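Local coordinates for protein globin II, extracellular (Lumbricus terrestris, PDB 1X9F) that binds haem and, as a globin chain of the giant extracellular haemoglobin (erythrocruorin) of the earthworm, probably carries oxygen, with carbon monoxide bound here, at residues S14-A19 against E128-C133; D73-T78 against D135-G140. All coordinates share one frame; numbering follows the deposited sequence.

Both contacts are buried and both use helix 127-142, the last helix of the globin fold, which meets helix 6-20 in interaction 1 and helix 59-77 in interaction 2. Interaction 1 combines polar and aromatic chemistry: an indole N-H is held by a carboxylate while the far edge of its six-membered ring abuts a second tryptophan. Interaction 2 is wholly aliphatic across the helices and lies nearer the centre of the chain and the haem. The two join directly, since W16 NE1 lies 2.8 Å from D73 OD2, a probable hydrogen bond, and I76 CD1 packs against the W16 ring. Helices 6-20, 59-77 and 127-142 therefore form one packed cluster.

Interaction 1. Residues S14-A19 against E128-C133; sequences SEWGRA and EAWDAC
The indole of W130, on helix 127-142, spans to helix 6-20, reaching E15 with its N-H and W16 with its six-membered ring. The polar part is one hydrogen bond: W130 NE1 donates to E15 OE2 at 2.8 Å, bent at 143°. OE2 lies in the indole plane and uses its anti lone pair, while the carboxylate is turned only 14° from the ring, so the two groups are nearly coplanar. E15 is extended beyond CG, which carries OE2 out to the indole edge; OE2 also accepts from the backbone N of D126, and OE1 is bonded to a polar side chain of the chain of another protein. The buried carboxylate is thus gripped at both oxygens.

In the apolar part edge meets edge: W130 CH2 lies in the plane of the W16 ring and W16 CE3 in that of W130, 3.7 Å apart, with the two side chains crossing at about a right angle. W16 NE1 is engaged by a hydrogen bond to D73 OD2. L114 and V117 of helix 103-121 also pack on W130. The contact joins the A and H helices of the globin fold through a buried tryptophan.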
ATOM      1  N   SER B  14     -15.789 -25.004 -21.014  1.00 24.32           N
ATOM      2  CA  SER B  14     -15.521 -23.605 -20.670  1.00 23.94           C
ATOM      3  C   SER B  14     -16.738 -22.707 -20.807  1.00 22.78           C
ATOM      4  O   SER B  14     -17.035 -21.910 -19.911  1.00 21.48           O
ATOM      5  CB  SER B  14     -14.387 -23.040 -21.523  1.00 22.53           C
ATOM      6  OG  SER B  14     -13.137 -23.512 -21.056  1.00 28.52           O
ATOM      7  N   GLU B  15     -17.428 -22.824 -21.940  1.00 21.77           N
ATOM      8  CA  GLU B  15     -18.588 -21.993 -22.194  1.00 21.80           C
ATOM      9  C   GLU B  15     -19.712 -22.309 -21.220  1.00 21.95           C
ATOM     10  O   GLU B  15     -20.468 -21.416 -20.835  1.00 22.36           O
ATOM     11  CB  GLU B  15     -19.003 -22.099 -23.659  1.00 22.81           C
ATOM     12  CG  GLU B  15     -17.888 -21.575 -24.557  1.00 25.12           C
ATOM     13  CD  GLU B  15     -18.199 -21.632 -26.034  1.00 30.46           C
ATOM     14  OE1 GLU B  15     -17.423 -21.029 -26.809  1.00 30.81           O
ATOM     15  OE2 GLU B  15     -19.201 -22.271 -26.425  1.00 29.79           O
ATOM     16  N   TRP B  16     -19.799 -23.567 -20.787  1.00 20.84           N
ATOM     17  CA  TRP B  16     -20.766 -23.950 -19.759  1.00 20.33           C
ATOM     18  C   TRP B  16     -20.445 -23.247 -18.445  1.00 23.48           C
ATOM     19  O   TRP B  16     -21.317 -22.622 -17.839  1.00 24.24           O
ATOM     20  CB  TRP B  16     -20.810 -25.472 -19.568  1.00 18.87           C
ATOM     21  CG  TRP B  16     -21.593 -25.900 -18.361  1.00 16.12           C
ATOM     22  CD1 TRP B  16     -21.085 -26.351 -17.173  1.00 17.87           C
ATOM     23  CD2 TRP B  16     -23.020 -25.892 -18.209  1.00 14.69           C
ATOM     24  NE1 TRP B  16     -22.105 -26.631 -16.295  1.00 14.81           N
ATOM     25  CE2 TRP B  16     -23.303 -26.360 -16.903  1.00 12.40           C
ATOM     26  CE3 TRP B  16     -24.094 -25.544 -19.045  1.00 15.74           C
ATOM     27  CZ2 TRP B  16     -24.606 -26.494 -16.419  1.00 11.92           C
ATOM     28  CZ3 TRP B  16     -25.393 -25.679 -18.562  1.00 13.46           C
ATOM     29  CH2 TRP B  16     -25.635 -26.150 -17.261  1.00 16.86           C
ATOM     30  N   GLY B  17     -19.185 -23.350 -18.023  1.00 25.58           N
ATOM     31  CA  GLY B  17     -18.696 -22.660 -16.834  1.00 25.85           C
ATOM     32  C   GLY B  17     -19.097 -21.198 -16.812  1.00 27.72           C
ATOM     33  O   GLY B  17     -19.676 -20.726 -15.831  1.00 28.47           O
ATOM     34  N   ARG B  18     -18.810 -20.486 -17.898  1.00 27.43           N
ATOM     35  CA  ARG B  18     -19.163 -19.074 -18.000  1.00 27.94           C
ATOM     36  C   ARG B  18     -20.670 -18.780 -17.998  1.00 29.08           C
ATOM     37  O   ARG B  18     -21.085 -17.741 -17.489  1.00 31.36           O
ATOM     38  CB  ARG B  18     -18.506 -18.449 -19.226  1.00 28.84           C
ATOM     39  CG  ARG B  18     -17.329 -17.552 -18.895  1.00 30.29           C
ATOM     40  CD  ARG B  18     -16.054 -17.932 -19.623  1.00 35.85           C
ATOM     41  NE  ARG B  18     -16.267 -18.109 -21.056  1.00 42.47           N
ATOM     42  CZ  ARG B  18     -15.416 -18.716 -21.877  1.00 43.16           C
ATOM     43  NH1 ARG B  18     -14.273 -19.218 -21.421  1.00 37.29           N
ATOM     44  NH2 ARG B  18     -15.711 -18.822 -23.166  1.00 44.53           N
ATOM     45  N   ALA B  19     -21.482 -19.679 -18.556  1.00 29.83           N
ATOM     46  CA  ALA B  19     -22.927 -19.439 -18.682  1.00 25.67           C
ATOM     47  C   ALA B  19     -23.705 -19.902 -17.458  1.00 26.55           C
ATOM     48  O   ALA B  19     -24.753 -19.338 -17.122  1.00 24.53           O
ATOM     49  CB  ALA B  19     -23.466 -20.128 -19.928  1.00 26.02           C
ATOM     50  N   GLU B 128     -22.318 -25.300 -32.986  1.00 32.22           N
ATOM     51  CA  GLU B 128     -22.065 -26.624 -33.530  1.00 31.96           C
ATOM     52  C   GLU B 128     -21.412 -27.547 -32.511  1.00 28.98           C
ATOM     53  O   GLU B 128     -21.724 -28.739 -32.469  1.00 30.18           O
ATOM     54  CB  GLU B 128     -21.214 -26.543 -34.797  1.00 33.72           C
ATOM     55  CG  GLU B 128     -22.003 -26.208 -36.052  1.00 43.01           C
ATOM     56  CD  GLU B 128     -21.191 -26.396 -37.318  1.00 51.81           C
ATOM     57  OE1 GLU B 128     -20.133 -25.741 -37.457  1.00 53.89           O
ATOM     58  OE2 GLU B 128     -21.616 -27.190 -38.183  1.00 57.24           O
ATOM     59  N   ALA B 129     -20.509 -26.997 -31.700  1.00 26.50           N
ATOM     60  CA  ALA B 129     -19.834 -27.759 -30.652  1.00 23.84           C
ATOM     61  C   ALA B 129     -20.805 -28.105 -29.523  1.00 24.95           C
ATOM     62  O   ALA B 129     -20.794 -29.234 -29.017  1.00 27.06           O
ATOM     63  CB  ALA B 129     -18.633 -26.984 -30.118  1.00 21.19           C
ATOM     64  N   TRP B 130     -21.649 -27.149 -29.138  1.00 24.23           N
ATOM     65  CA  TRP B 130     -22.683 -27.403 -28.136  1.00 25.64           C
ATOM     66  C   TRP B 130     -23.694 -28.433 -28.618  1.00 27.15           C
ATOM     67  O   TRP B 130     -23.982 -29.399 -27.912  1.00 27.06           O
ATOM     68  CB  TRP B 130     -23.401 -26.113 -27.744  1.00 25.11           C
ATOM     69  CG  TRP B 130     -22.703 -25.340 -26.684  1.00 26.10           C
ATOM     70  CD1 TRP B 130     -21.682 -24.452 -26.860  1.00 23.41           C
ATOM     71  CD2 TRP B 130     -22.968 -25.376 -25.278  1.00 23.71           C
ATOM     72  NE1 TRP B 130     -21.293 -23.930 -25.649  1.00 22.67           N
ATOM     73  CE2 TRP B 130     -22.068 -24.477 -24.660  1.00 24.69           C
ATOM     74  CE3 TRP B 130     -23.880 -26.073 -24.472  1.00 20.07           C
ATOM     75  CZ2 TRP B 130     -22.050 -24.257 -23.276  1.00 23.66           C
ATOM     76  CZ3 TRP B 130     -23.864 -25.853 -23.100  1.00 22.81           C
ATOM     77  CH2 TRP B 130     -22.953 -24.952 -22.517  1.00 20.48           C
ATOM     78  N   ASP B 131     -24.220 -28.228 -29.821  1.00 27.49           N
ATOM     79  CA  ASP B 131     -25.207 -29.135 -30.390  1.00 29.67           C
ATOM     80  C   ASP B 131     -24.711 -30.583 -30.355  1.00 29.87           C
ATOM     81  O   ASP B 131     -25.435 -31.496 -29.939  1.00 28.82           O
ATOM     82  CB  ASP B 131     -25.533 -28.714 -31.822  1.00 31.86           C
ATOM     83  CG  ASP B 131     -26.647 -29.528 -32.426  1.00 33.92           C
ATOM     84  OD1 ASP B 131     -27.773 -29.494 -31.886  1.00 37.69           O
ATOM     85  OD2 ASP B 131     -26.494 -30.235 -33.442  1.00 41.45           O
ATOM     86  N   ALA B 132     -23.461 -30.772 -30.768  1.00 27.38           N
ATOM     87  CA  ALA B 132     -22.856 -32.089 -30.833  1.00 26.12           C
ATOM     88  C   ALA B 132     -22.706 -32.717 -29.450  1.00 25.96           C
ATOM     89  O   ALA B 132     -22.987 -33.901 -29.263  1.00 28.36           O
ATOM     90  CB  ALA B 132     -21.508 -31.999 -31.518  1.00 24.93           C
ATOM     91  N   CYS B 133     -22.261 -31.915 -28.485  1.00 25.93           N
ATOM     92  CA  CYS B 133     -22.004 -32.401 -27.137  1.00 25.33           C
ATOM     93  C   CYS B 133     -23.277 -32.612 -26.319  1.00 23.82           C
ATOM     94  O   CYS B 133     -23.333 -33.539 -25.512  1.00 23.91           O
ATOM     95  CB  CYS B 133     -21.009 -31.483 -26.419  1.00 26.33           C
ATOM     96  SG  CYS B 133     -19.306 -31.718 -27.000  1.00 31.33           S
TER

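Interaction 2. Residues D73-T78 against D135-G140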
ATOM      1  N   ASP B  73     -24.469 -30.485 -15.558  1.00 20.52           N
ATOM      2  CA  ASP B  73     -23.159 -30.019 -15.136  1.00 20.19           C
ATOM      3  C   ASP B  73     -22.175 -31.172 -14.967  1.00 23.34           C
ATOM      4  O   ASP B  73     -21.014 -31.060 -15.371  1.00 22.45           O
ATOM      5  CB  ASP B  73     -23.276 -29.252 -13.826  1.00 20.31           C
ATOM      6  CG  ASP B  73     -21.947 -28.749 -13.339  1.00 19.78           C
ATOM      7  OD1 ASP B  73     -21.451 -29.278 -12.326  1.00 24.48           O
ATOM      8  OD2 ASP B  73     -21.319 -27.838 -13.916  1.00 19.36           O
ATOM      9  N   ILE B  74     -22.633 -32.274 -14.369  1.00 23.16           N
ATOM     10  CA  ILE B  74     -21.788 -33.460 -14.208  1.00 22.76           C
ATOM     11  C   ILE B  74     -21.362 -34.015 -15.568  1.00 22.99           C
ATOM     12  O   ILE B  74     -20.185 -34.324 -15.781  1.00 20.44           O
ATOM     13  CB  ILE B  74     -22.492 -34.555 -13.380  1.00 21.13           C
ATOM     14  CG1 ILE B  74     -22.730 -34.068 -11.940  1.00 20.53           C
ATOM     15  CG2 ILE B  74     -21.657 -35.846 -13.391  1.00 16.01           C
ATOM     16  CD1 ILE B  74     -23.625 -34.981 -11.088  1.00 12.36           C
ATOM     17  N   ALA B  75     -22.332 -34.121 -16.475  1.00 21.59           N
ATOM     18  CA  ALA B  75     -22.112 -34.646 -17.813  1.00 19.79           C
ATOM     19  C   ALA B  75     -21.106 -33.796 -18.583  1.00 20.23           C
ATOM     20  O   ALA B  75     -20.111 -34.318 -19.086  1.00 20.00           O
ATOM     21  CB  ALA B  75     -23.432 -34.744 -18.570  1.00 17.72           C
ATOM     22  N   ILE B  76     -21.350 -32.489 -18.656  1.00 19.91           N
ATOM     23  CA  ILE B  76     -20.442 -31.593 -19.376  1.00 20.96           C
ATOM     24  C   ILE B  76     -19.045 -31.623 -18.754  1.00 22.08           C
ATOM     25  O   ILE B  76     -18.040 -31.685 -19.467  1.00 22.87           O
ATOM     26  CB  ILE B  76     -21.000 -30.151 -19.414  1.00 20.13           C
ATOM     27  CG1 ILE B  76     -22.233 -30.082 -20.326  1.00 20.27           C
ATOM     28  CG2 ILE B  76     -19.924 -29.166 -19.885  1.00 17.89           C
ATOM     29  CD1 ILE B  76     -22.989 -28.764 -20.267  1.00 20.87           C
ATOM     30  N   SER B  77     -18.983 -31.600 -17.426  1.00 22.32           N
ATOM     31  CA  SER B  77     -17.698 -31.551 -16.738  1.00 25.70           C
ATOM     32  C   SER B  77     -16.841 -32.786 -17.000  1.00 25.39           C
ATOM     33  O   SER B  77     -15.617 -32.722 -16.872  1.00 25.46           O
ATOM     34  CB  SER B  77     -17.873 -31.332 -15.230  1.00 24.99           C
ATOM     35  OG  SER B  77     -18.332 -32.508 -14.585  1.00 28.41           O
ATOM     36  N   THR B  78     -17.474 -33.904 -17.359  1.00 25.57           N
ATOM     37  CA  THR B  78     -16.725 -35.138 -17.622  1.00 25.47           C
ATOM     38  C   THR B  78     -16.783 -35.591 -19.072  1.00 26.31           C
ATOM     39  O   THR B  78     -16.591 -36.775 -19.354  1.00 26.81           O
ATOM     40  CB  THR B  78     -17.173 -36.300 -16.705  1.00 23.67           C
ATOM     41  OG1 THR B  78     -18.559 -36.588 -16.935  1.00 27.17           O
ATOM     42  CG2 THR B  78     -17.111 -35.906 -15.238  1.00 21.87           C
ATOM     43  N   ASP B 135     -26.133 -33.508 -27.721  1.00 28.15           N
ATOM     44  CA  ASP B 135     -26.594 -34.743 -28.353  1.00 30.65           C
ATOM     45  C   ASP B 135     -25.965 -35.953 -27.715  1.00 30.23           C
ATOM     46  O   ASP B 135     -26.663 -36.890 -27.318  1.00 29.44           O
ATOM     47  CB  ASP B 135     -26.248 -34.755 -29.841  1.00 32.32           C
ATOM     48  CG  ASP B 135     -27.449 -34.487 -30.715  1.00 37.67           C
ATOM     49  OD1 ASP B 135     -28.486 -34.017 -30.194  1.00 41.76           O
ATOM     50  OD2 ASP B 135     -27.450 -34.720 -31.942  1.00 44.49           O
ATOM     51  N   HIS B 136     -24.638 -35.924 -27.631  1.00 29.82           N
ATOM     52  CA  HIS B 136     -23.887 -37.009 -27.031  1.00 28.47           C
ATOM     53  C   HIS B 136     -24.380 -37.311 -25.626  1.00 27.42           C
ATOM     54  O   HIS B 136     -24.453 -38.473 -25.226  1.00 30.47           O
ATOM     55  CB  HIS B 136     -22.397 -36.686 -26.982  1.00 26.51           C
ATOM     56  CG  HIS B 136     -21.578 -37.805 -26.432  1.00 29.40           C
ATOM     57  ND1 HIS B 136     -21.677 -39.091 -26.918  1.00 34.60           N
ATOM     58  CD2 HIS B 136     -20.669 -37.849 -25.431  1.00 34.98           C
ATOM     59  CE1 HIS B 136     -20.862 -39.879 -26.243  1.00 29.85           C
ATOM     60  NE2 HIS B 136     -20.232 -39.150 -25.340  1.00 34.76           N
ATOM     61  N   ILE B 137     -24.713 -36.264 -24.881  1.00 26.03           N
ATOM     62  CA  ILE B 137     -25.147 -36.429 -23.501  1.00 26.97           C
ATOM     63  C   ILE B 137     -26.554 -37.023 -23.454  1.00 26.83           C
ATOM     64  O   ILE B 137     -26.826 -37.940 -22.672  1.00 25.75           O
ATOM     65  CB  ILE B 137     -25.030 -35.086 -22.732  1.00 27.07           C
ATOM     66  CG1 ILE B 137     -23.556 -34.796 -22.415  1.00 22.46           C
ATOM     67  CG2 ILE B 137     -25.857 -35.112 -21.447  1.00 19.18           C
ATOM     68  CD1 ILE B 137     -23.246 -33.334 -22.131  1.00 20.18           C
ATOM     69  N   GLU B 138     -27.431 -36.514 -24.316  1.00 27.00           N
ATOM     70  CA  GLU B 138     -28.802 -37.000 -24.390  1.00 28.42           C
ATOM     71  C   GLU B 138     -28.912 -38.442 -24.905  1.00 29.30           C
ATOM     72  O   GLU B 138     -29.793 -39.181 -24.462  1.00 29.68           O
ATOM     73  CB  GLU B 138     -29.678 -36.036 -25.198  1.00 28.78           C
ATOM     74  CG  GLU B 138     -29.930 -34.706 -24.494  1.00 24.43           C
ATOM     75  CD  GLU B 138     -30.809 -33.755 -25.289  1.00 30.34           C
ATOM     76  OE1 GLU B 138     -31.627 -33.048 -24.660  1.00 29.81           O
ATOM     77  OE2 GLU B 138     -30.683 -33.709 -26.534  1.00 29.37           O
ATOM     78  N   ASP B 139     -28.023 -38.848 -25.812  1.00 30.43           N
ATOM     79  CA  ASP B 139     -27.999 -40.244 -26.267  1.00 33.18           C
ATOM     80  C   ASP B 139     -27.861 -41.213 -25.097  1.00 33.76           C
ATOM     81  O   ASP B 139     -28.431 -42.303 -25.122  1.00 35.41           O
ATOM     82  CB  ASP B 139     -26.865 -40.497 -27.271  1.00 32.90           C
ATOM     83  CG  ASP B 139     -27.175 -39.958 -28.658  1.00 38.84           C
ATOM     84  OD1 ASP B 139     -28.366 -39.746 -28.983  1.00 44.65           O
ATOM     85  OD2 ASP B 139     -26.282 -39.724 -29.500  1.00 44.22           O
ATOM     86  N   GLY B 140     -27.097 -40.812 -24.083  1.00 33.63           N
ATOM     87  CA  GLY B 140     -26.887 -41.635 -22.898  1.00 32.16           C
ATOM     88  C   GLY B 140     -28.045 -41.627 -21.912  1.00 33.73           C
ATOM     89  O   GLY B 140     -28.150 -42.527 -21.080  1.00 33.81           O
TER
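I137 packs its side chain against A75 and I76, joining helix 59-77 to helix 127-142 inside the globin fold, where these correspond to the E and H helices of the classical nomenclature. The methyl of A75 points at the opposite helix and meets three carbons of I137: CB of A75 is 3.8 Å from I137 CG2, and CG1 and CD1 of I137 lie at the same distance. The small alanine lets the helices come close, with the CA atoms of A75 and I137 6.7 Å apart. I137 CD1 also touches I76 CG1 at 3.9 Å, the two isoleucine side chains crossing at about a right angle. In I137, CG1 sits beside the backbone N (chi1 -75°) and the chain beyond it is extended, which lays CD1 against both the A75 methyl and I76 CG1. No hydrogen bond spans the contact; it is purely van der Waals.

Further out, L85 of helix 82-96 packs on A75 and L79 on I137, while V12 and W16 of helix 6-20 lie against I76. The side chain of I137 is about 5 Å from the bound haem, and its neighbour E138 touches the haem, so this packing lies beside the cofactor pocket. On another side of helix 59-77, D73 OD1 forms a salt bridge with K32 of the neighbouring Globin III chain.

Helix 59-77 ends just beyond the contact, with T78 the first residue to leave helical geometry. There the carbonyl O of I74 accepts hydrogen bonds from two hydroxyls, on opposite faces of its plane: S77 OG at 2.9 Å from I74 O, 35° out of the plane, and T78 OG1 at 3.0 Å from the same oxygen, tilted 28°.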